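Local atomic coordinates of activated BY transcription factor SSRB (PDB entry 2WNW), a protein that belongs to glycosyl hydrolase family 30 and combines a closed TIM barrel of eight parallel strands with a beta-sandwich domain. Residues P38-Q43 against V383-S388; D169-I174 against Q219-R224; F267-G272 against G295-E300. All coordinates share one frame; numbering follows the deposited sequence.

Contact 1: P38-Q43 against V383-S388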
# COMPACT_ATOMS: atom_id res chain seq x y z
N PRO A 38 -7.09 -9.43 13.56
CA PRO A 38 -8.56 -9.32 13.54
C PRO A 38 -9.14 -8.26 14.46
O PRO A 38 -10.17 -7.66 14.15
CB PRO A 38 -9.01 -10.73 13.92
CG PRO A 38 -7.92 -11.59 13.40
CD PRO A 38 -6.68 -10.83 13.78
N ARG A 39 -8.48 -8.01 15.59
CA ARG A 39 -8.98 -7.03 16.55
C ARG A 39 -8.92 -5.60 16.03
O ARG A 39 -9.58 -4.71 16.58
CB ARG A 39 -8.23 -7.13 17.88
CG ARG A 39 -6.79 -6.67 17.84
CD ARG A 39 -6.13 -6.84 19.20
NE ARG A 39 -4.72 -6.47 19.19
CZ ARG A 39 -3.78 -7.12 18.50
NH1 ARG A 39 -4.10 -8.17 17.77
NH2 ARG A 39 -2.52 -6.71 18.55
N HIS A 40 -8.12 -5.35 15.00
CA HIS A 40 -8.03 -4.01 14.45
C HIS A 40 -8.81 -3.95 13.14
O HIS A 40 -8.29 -4.30 12.07
CB HIS A 40 -6.57 -3.61 14.24
CG HIS A 40 -5.80 -3.46 15.51
ND1 HIS A 40 -6.22 -2.65 16.54
CD2 HIS A 40 -4.65 -4.04 15.94
CE1 HIS A 40 -5.37 -2.73 17.55
NE2 HIS A 40 -4.41 -3.57 17.20
N ALA A 41 -10.06 -3.52 13.23
CA ALA A 41 -10.94 -3.43 12.08
C ALA A 41 -10.79 -2.11 11.33
O ALA A 41 -10.57 -1.06 11.93
CB ALA A 41 -12.39 -3.62 12.51
N LEU A 42 -10.92 -2.18 10.01
CA LEU A 42 -10.81 -0.99 9.18
C LEU A 42 -12.18 -0.62 8.61
O LEU A 42 -13.18 -0.62 9.34
CB LEU A 42 -9.76 -1.23 8.09
CG LEU A 42 -8.39 -1.64 8.65
CD1 LEU A 42 -7.40 -1.91 7.53
CD2 LEU A 42 -7.86 -0.53 9.56
N GLN A 43 -12.26 -0.31 7.32
CA GLN A 43 -13.54 0.10 6.73
C GLN A 43 -14.56 -1.02 6.55
O GLN A 43 -14.20 -2.19 6.43
CB GLN A 43 -13.31 0.79 5.37
CG GLN A 43 -13.25 -0.16 4.18
CD GLN A 43 -11.89 -0.81 3.98
OE1 GLN A 43 -11.04 -0.79 4.87
NE2 GLN A 43 -11.68 -1.39 2.81
N VAL A 383 -12.89 -4.83 6.82
CA VAL A 383 -11.56 -5.28 6.43
C VAL A 383 -10.75 -5.26 7.72
O VAL A 383 -10.95 -4.39 8.57
CB VAL A 383 -10.92 -4.31 5.41
CG1 VAL A 383 -9.43 -4.59 5.29
CG2 VAL A 383 -11.61 -4.46 4.06
N MET A 384 -9.85 -6.22 7.89
CA MET A 384 -9.03 -6.26 9.09
C MET A 384 -7.60 -5.88 8.73
O MET A 384 -7.19 -5.98 7.57
CB MET A 384 -9.03 -7.66 9.71
CG MET A 384 -8.27 -8.71 8.91
SD MET A 384 -8.02 -10.24 9.84
CE MET A 384 -9.11 -11.35 8.99
N LEU A 385 -6.84 -5.44 9.73
CA LEU A 385 -5.45 -5.08 9.51
C LEU A 385 -4.66 -6.36 9.28
O LEU A 385 -4.86 -7.35 9.98
CB LEU A 385 -4.89 -4.35 10.73
CG LEU A 385 -3.38 -4.09 10.72
CD1 LEU A 385 -3.05 -3.09 9.62
CD2 LEU A 385 -2.93 -3.56 12.08
N SER A 386 -3.78 -6.35 8.29
CA SER A 386 -2.93 -7.50 8.01
C SER A 386 -1.72 -7.00 7.23
O SER A 386 -1.75 -5.91 6.67
CB SER A 386 -3.69 -8.56 7.19
OG SER A 386 -4.00 -8.09 5.89
N SER A 387 -0.64 -7.78 7.24
CA SER A 387 0.56 -7.40 6.51
C SER A 387 1.26 -8.63 5.95
O SER A 387 1.19 -9.72 6.53
CB SER A 387 1.52 -6.61 7.42
OG SER A 387 2.04 -7.41 8.48
N SER A 388 1.94 -8.44 4.82
CA SER A 388 2.64 -9.53 4.17
C SER A 388 4.14 -9.28 4.09
O SER A 388 4.58 -8.15 3.85
CB SER A 388 2.10 -9.74 2.75
OG SER A 388 2.87 -10.71 2.06

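Contact 2: D169-I174 against Q219-R224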
# COMPACT_ATOMS: atom_id res chain seq x y z
N ASP A 169 -36.06 18.21 -15.68
CA ASP A 169 -36.71 17.16 -16.46
C ASP A 169 -35.98 15.82 -16.40
O ASP A 169 -36.62 14.77 -16.33
CB ASP A 169 -36.87 17.60 -17.92
CG ASP A 169 -37.78 18.81 -18.08
OD1 ASP A 169 -38.86 18.82 -17.46
OD2 ASP A 169 -37.41 19.73 -18.83
N TRP A 170 -34.65 15.85 -16.43
CA TRP A 170 -33.87 14.61 -16.37
C TRP A 170 -34.04 14.01 -14.98
O TRP A 170 -34.21 12.79 -14.83
CB TRP A 170 -32.39 14.91 -16.65
CG TRP A 170 -31.46 13.70 -16.65
CD1 TRP A 170 -30.18 13.67 -16.16
CD2 TRP A 170 -31.72 12.39 -17.19
NE1 TRP A 170 -29.63 12.43 -16.37
CE2 TRP A 170 -30.54 11.63 -16.99
CE3 TRP A 170 -32.82 11.79 -17.81
CZ2 TRP A 170 -30.43 10.29 -17.40
CZ3 TRP A 170 -32.71 10.46 -18.22
CH2 TRP A 170 -31.53 9.73 -18.02
N ALA A 171 -33.99 14.85 -13.95
CA ALA A 171 -34.16 14.36 -12.59
C ALA A 171 -35.54 13.72 -12.45
O ALA A 171 -35.68 12.68 -11.80
CB ALA A 171 -34.01 15.51 -11.60
N ASP A 172 -36.56 14.33 -13.05
CA ASP A 172 -37.91 13.79 -12.98
C ASP A 172 -38.00 12.43 -13.67
O ASP A 172 -38.73 11.55 -13.22
CB ASP A 172 -38.93 14.75 -13.61
CG ASP A 172 -39.20 15.96 -12.75
OD1 ASP A 172 -38.98 15.89 -11.52
OD2 ASP A 172 -39.65 16.99 -13.30
N ILE A 173 -37.27 12.26 -14.78
CA ILE A 173 -37.29 10.98 -15.48
C ILE A 173 -36.68 9.90 -14.60
O ILE A 173 -37.19 8.78 -14.53
CB ILE A 173 -36.49 11.05 -16.80
CG1 ILE A 173 -37.23 11.93 -17.80
CG2 ILE A 173 -36.29 9.64 -17.36
CD1 ILE A 173 -36.53 12.05 -19.13
N ILE A 174 -35.58 10.24 -13.92
CA ILE A 174 -34.91 9.29 -13.04
C ILE A 174 -35.85 8.87 -11.91
O ILE A 174 -35.86 7.71 -11.51
CB ILE A 174 -33.61 9.89 -12.45
CG1 ILE A 174 -32.58 10.07 -13.58
CG2 ILE A 174 -33.05 8.98 -11.37
CD1 ILE A 174 -31.31 10.79 -13.16
N GLN A 219 -28.96 19.57 -5.70
CA GLN A 219 -30.04 20.51 -5.98
C GLN A 219 -31.25 19.91 -6.67
O GLN A 219 -32.38 20.37 -6.48
CB GLN A 219 -29.51 21.67 -6.82
CG GLN A 219 -28.55 22.58 -6.08
CD GLN A 219 -27.87 23.57 -7.00
OE1 GLN A 219 -28.48 24.10 -7.92
NE2 GLN A 219 -26.59 23.82 -6.76
N TYR A 220 -31.04 18.87 -7.47
CA TYR A 220 -32.16 18.26 -8.19
C TYR A 220 -32.61 16.88 -7.71
O TYR A 220 -33.80 16.67 -7.48
CB TYR A 220 -31.86 18.23 -9.68
CG TYR A 220 -31.77 19.61 -10.28
CD1 TYR A 220 -30.63 20.39 -10.14
CD2 TYR A 220 -32.87 20.17 -10.95
CE1 TYR A 220 -30.56 21.69 -10.64
CE2 TYR A 220 -32.82 21.46 -11.46
CZ TYR A 220 -31.66 22.22 -11.30
OH TYR A 220 -31.61 23.50 -11.80
N LEU A 221 -31.68 15.94 -7.56
CA LEU A 221 -32.07 14.60 -7.12
C LEU A 221 -32.51 14.54 -5.66
O LEU A 221 -33.56 14.00 -5.35
CB LEU A 221 -30.92 13.61 -7.34
CG LEU A 221 -30.66 13.19 -8.79
CD1 LEU A 221 -29.48 12.22 -8.84
CD2 LEU A 221 -31.91 12.52 -9.37
N ARG A 222 -31.70 15.11 -4.77
CA ARG A 222 -32.03 15.07 -3.35
C ARG A 222 -33.45 15.55 -2.99
O ARG A 222 -34.20 14.81 -2.37
CB ARG A 222 -30.99 15.86 -2.54
CG ARG A 222 -29.72 15.05 -2.25
CD ARG A 222 -30.06 13.82 -1.41
NE ARG A 222 -28.91 12.97 -1.17
CZ ARG A 222 -28.99 11.68 -0.86
NH1 ARG A 222 -30.18 11.09 -0.75
NH2 ARG A 222 -27.89 10.96 -0.70
N PRO A 223 -33.83 16.77 -3.40
CA PRO A 223 -35.17 17.28 -3.08
C PRO A 223 -36.29 16.37 -3.60
O PRO A 223 -37.29 16.16 -2.92
CB PRO A 223 -35.19 18.65 -3.76
CG PRO A 223 -33.76 19.06 -3.72
CD PRO A 223 -33.05 17.79 -4.12
N ARG A 224 -36.12 15.85 -4.81
CA ARG A 224 -37.13 14.98 -5.40
C ARG A 224 -37.20 13.64 -4.68
O ARG A 224 -38.28 13.14 -4.39
CB ARG A 224 -36.85 14.78 -6.89
CG ARG A 224 -37.07 16.06 -7.69
CD ARG A 224 -36.71 15.92 -9.17
NE ARG A 224 -37.09 17.12 -9.91
CZ ARG A 224 -36.51 18.31 -9.77
NH1 ARG A 224 -35.51 18.48 -8.92
NH2 ARG A 224 -36.96 19.35 -10.47
O HOH W 1 -39.57 19.24 -11.92

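Contact 3: F267-G272 against G295-E300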
# COMPACT_ATOMS: atom_id res chain seq x y z
N PHE A 267 -15.82 4.25 -8.48
CA PHE A 267 -14.68 4.28 -9.39
C PHE A 267 -14.52 3.00 -10.19
O PHE A 267 -15.06 1.95 -9.82
CB PHE A 267 -13.38 4.60 -8.63
CG PHE A 267 -13.10 3.67 -7.48
CD1 PHE A 267 -13.48 4.00 -6.18
CD2 PHE A 267 -12.47 2.45 -7.70
CE1 PHE A 267 -13.22 3.14 -5.12
CE2 PHE A 267 -12.21 1.58 -6.64
CZ PHE A 267 -12.59 1.93 -5.35
N HIS A 268 -13.78 3.11 -11.29
CA HIS A 268 -13.53 1.99 -12.19
C HIS A 268 -12.03 1.71 -12.20
O HIS A 268 -11.25 2.42 -11.55
CB HIS A 268 -14.01 2.35 -13.61
CG HIS A 268 -15.44 2.80 -13.67
ND1 HIS A 268 -16.00 3.34 -14.80
CD2 HIS A 268 -16.42 2.79 -12.73
CE1 HIS A 268 -17.27 3.65 -14.57
NE2 HIS A 268 -17.54 3.33 -13.31
N TRP A 269 -11.60 0.69 -12.96
CA TRP A 269 -10.19 0.33 -12.99
C TRP A 269 -9.48 0.47 -14.33
O TRP A 269 -8.36 0.01 -14.48
CB TRP A 269 -10.02 -1.12 -12.51
CG TRP A 269 -10.49 -2.20 -13.48
CD1 TRP A 269 -10.61 -2.10 -14.84
CD2 TRP A 269 -10.81 -3.56 -13.16
NE1 TRP A 269 -10.98 -3.31 -15.38
CE2 TRP A 269 -11.10 -4.23 -14.37
CE3 TRP A 269 -10.87 -4.29 -11.96
CZ2 TRP A 269 -11.45 -5.58 -14.43
CZ3 TRP A 269 -11.21 -5.65 -12.01
CH2 TRP A 269 -11.50 -6.27 -13.24
N TYR A 270 -10.13 1.11 -15.29
CA TYR A 270 -9.56 1.19 -16.63
C TYR A 270 -8.22 1.90 -16.86
O TYR A 270 -7.65 1.78 -17.94
CB TYR A 270 -10.63 1.72 -17.60
CG TYR A 270 -11.88 0.85 -17.59
CD1 TYR A 270 -13.09 1.34 -17.11
CD2 TYR A 270 -11.84 -0.47 -18.03
CE1 TYR A 270 -14.23 0.54 -17.06
CE2 TYR A 270 -12.97 -1.29 -17.99
CZ TYR A 270 -14.16 -0.77 -17.50
OH TYR A 270 -15.28 -1.57 -17.45
N THR A 271 -7.71 2.62 -15.86
CA THR A 271 -6.41 3.28 -16.02
C THR A 271 -5.35 2.71 -15.08
O THR A 271 -4.28 3.28 -14.90
CB THR A 271 -6.49 4.81 -15.81
OG1 THR A 271 -6.99 5.10 -14.50
CG2 THR A 271 -7.40 5.45 -16.86
N GLY A 272 -5.65 1.56 -14.47
CA GLY A 272 -4.67 0.95 -13.59
C GLY A 272 -4.99 0.96 -12.11
O GLY A 272 -6.09 1.32 -11.69
N GLY A 295 -15.76 -2.71 -13.85
CA GLY A 295 -14.50 -3.14 -14.42
C GLY A 295 -14.76 -4.38 -15.25
O GLY A 295 -15.71 -5.12 -15.00
N CYS A 296 -13.92 -4.59 -16.26
CA CYS A 296 -14.04 -5.77 -17.12
C CYS A 296 -12.74 -5.90 -17.92
O CYS A 296 -11.88 -5.01 -17.88
CB CYS A 296 -15.23 -5.64 -18.09
SG CYS A 296 -15.03 -4.42 -19.43
N VAL A 297 -12.60 -7.01 -18.62
CA VAL A 297 -11.43 -7.26 -19.45
C VAL A 297 -11.93 -7.56 -20.86
O VAL A 297 -13.06 -8.00 -21.04
CB VAL A 297 -10.61 -8.48 -18.92
CG1 VAL A 297 -10.04 -8.16 -17.54
CG2 VAL A 297 -11.49 -9.72 -18.86
N PRO A 298 -11.09 -7.32 -21.87
CA PRO A 298 -11.50 -7.58 -23.25
C PRO A 298 -11.46 -9.06 -23.61
O PRO A 298 -10.93 -9.88 -22.86
CB PRO A 298 -10.48 -6.77 -24.06
CG PRO A 298 -9.24 -6.91 -23.23
CD PRO A 298 -9.75 -6.68 -21.82
N MET A 299 -12.04 -9.39 -24.76
CA MET A 299 -12.03 -10.77 -25.24
C MET A 299 -10.65 -10.96 -25.85
O MET A 299 -10.22 -10.17 -26.69
CB MET A 299 -13.11 -10.99 -26.30
CG MET A 299 -14.53 -11.06 -25.77
SD MET A 299 -14.79 -12.51 -24.74
CE MET A 299 -14.80 -13.83 -25.98
N GLU A 300 -9.95 -12.01 -25.43
CA GLU A 300 -8.61 -12.30 -25.93
C GLU A 300 -8.49 -13.80 -26.11
O GLU A 300 -8.91 -14.58 -25.26
CB GLU A 300 -7.57 -11.76 -24.95
CG GLU A 300 -7.67 -10.25 -24.76
CD GLU A 300 -6.71 -9.71 -23.73
OE1 GLU A 300 -6.86 -10.05 -22.54
OE2 GLU A 300 -5.81 -8.94 -24.12

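Contact 1: P38-Q43 against V383-S388
Pro38 begins the contact by laying CG alongside the thioether of Met384, 3.8 Å from SD, with the two side chains running the same way. Met384 reaches it because its CG stands between the backbone N and the carbonyl carbon (chi1 71°) and the chain, extended at chi2, bends at chi3. From Pro38 to His40 the chain turns a corner. His40 then makes the first backbone link, its O accepting Leu385 N at 3.0 Å, while its CB meets the CB of Leu385 at 4.0 Å. The imidazole is committed elsewhere: NE2 bonds to Glu250 of the second subunit. Ala41 faces Met384 as an antiparallel, non-hydrogen-bonded pair, with the CA atoms 4.5 Å apart. Next, Leu42 N donates to Val383 O at 2.6 Å, and its side chain passes obliquely over that of Val383, CD1 touching CG1 at 4.0 Å. The return bond slips one residue onward: Val383 N gives its hydrogen to Gln43 O at 3.0 Å. Gln43, bent at chi2, lays its amide against the valine, NE2 lying 3.3 Å from CG2, and that nitrogen donates to the carbonyl oxygens of Phe321 and Cys325. The N-to-C directions of the two short strand segments differ by 121°, well short of antiparallel. Strand 382-388 has further neighbours in the sandwich sheet: Leu385 and Ser387 bond through the backbone to Leu37 and Ser35 of strand 33-37, and Met384 to Gly397 of strand 393-399.

Contact 2: D169-I174 against Q219-R224
Ala171 CB sits in the middle of this interface, touching Tyr220 CB at 4.0 Å and Arg224 CD at 3.7 Å. The two helices belong to the outer layer of the TIM barrel: helix 167-183 follows barrel strand 138-143, and helix 210-227 follows the next strand, 190-192. Their local axes approach to 9.3 Å with a crossing angle of -40°, and the small alanine side chain is at the close point, where the CA atoms of Ala171 and Leu221 form the closest such pair between the segments. Deeper in, Ile174 CD1 meets Leu221 CD2 at 4.2 Å. On the outer side the contact becomes polar. Arg224 is extended from CG to NE, which carries the guanidinium across Ala171, whose CB covers one of its faces, to the carboxylate of Asp172. There NE donates to OD1 at 2.8 Å in a salt bridge with an N-H...O angle of 147°. The oxygen lies in the guanidinium plane, but the donor comes from above the carboxylate plane, 44° out of it.

In the next shell, Phe216 packs on Ala171, Ile174 and Leu221 and also meets the ring of Trp170, extending the apolar core between the helices. Tyr220 sets its ring edge-to-face with that of Tyr167, and Arg224 also rests on Ala168 and Ile175. Within its own helix, which is kinked at Pro223, Arg224 turns NH1 back to Tyr220 O at 2.9 Å, a second bond that helps fix the rotation of the guanidinium. A third partner lies at the same group's edge: a water accepts from Arg224 NH2 at 3.0 Å and donates to Asp172 OD2 at 2.6 Å.

Contact 3: F267-G272 against G295-E300
The indole of Trp269 has the CA of Gly295 over one face, in a CH-pi contact 3.7 Å from the centroid of the five-membered ring and 17° off its normal. At the edge of the same ring NE1 donates to Cys296 O, 3.2 Å away with an N-H...O angle of 145°; the oxygen lies in the indole plane, while the donor is tilted from the carbonyl plane. The Tyr270 ring has Cys296 SG at its edge in a sulfur-aromatic contact, 5.2 Å from the centroid, with CE2 its nearest ring carbon at 4.0 Å; a chi1 of 71° places the sulfur there, between its own N and C. Lacking a side chain, Gly295 can press its CA on the indole; the same CA lies 3.5 Å from Tyr270 OH. Segment 267-272 covers the end of TIM-barrel strand 264-268 and the turn after it; 295-300 follows neighbouring strand 289-294, both at the C-terminal strand ends, where enzymes of this fold carry their active sites. Trp269 opens a type I turn closed by Gly272 N bonding to Trp269 O at 3.1 Å. Its indole also meets Tyr313 edge-to-face and the ring of Phe292. Tyr270 OH is hydrogen-bonded to Glu294 OE2.

Contact 1 joins strands at positions 340 residues apart, and contacts 2 and 3 are nested in series within the loop it closes. Contacts 2 and 3 share the TIM barrel, but their centres are 30 Å apart, one in the outer helical layer and the other at the C-terminal strand ends. A glycerol, probably from the crystallisation liquor, lies about 4 Å from the Tyr270 side chain and may mark a pocket; a phosphate ion of probably similar origin lies about 4 Å from the Pro38 side chain of contact 1. Contacts 1 and 3 come within about 9 Å at the nearest atoms, and both touch the second subunit. Contact 2, 39 Å from contact 1 between centres, does not.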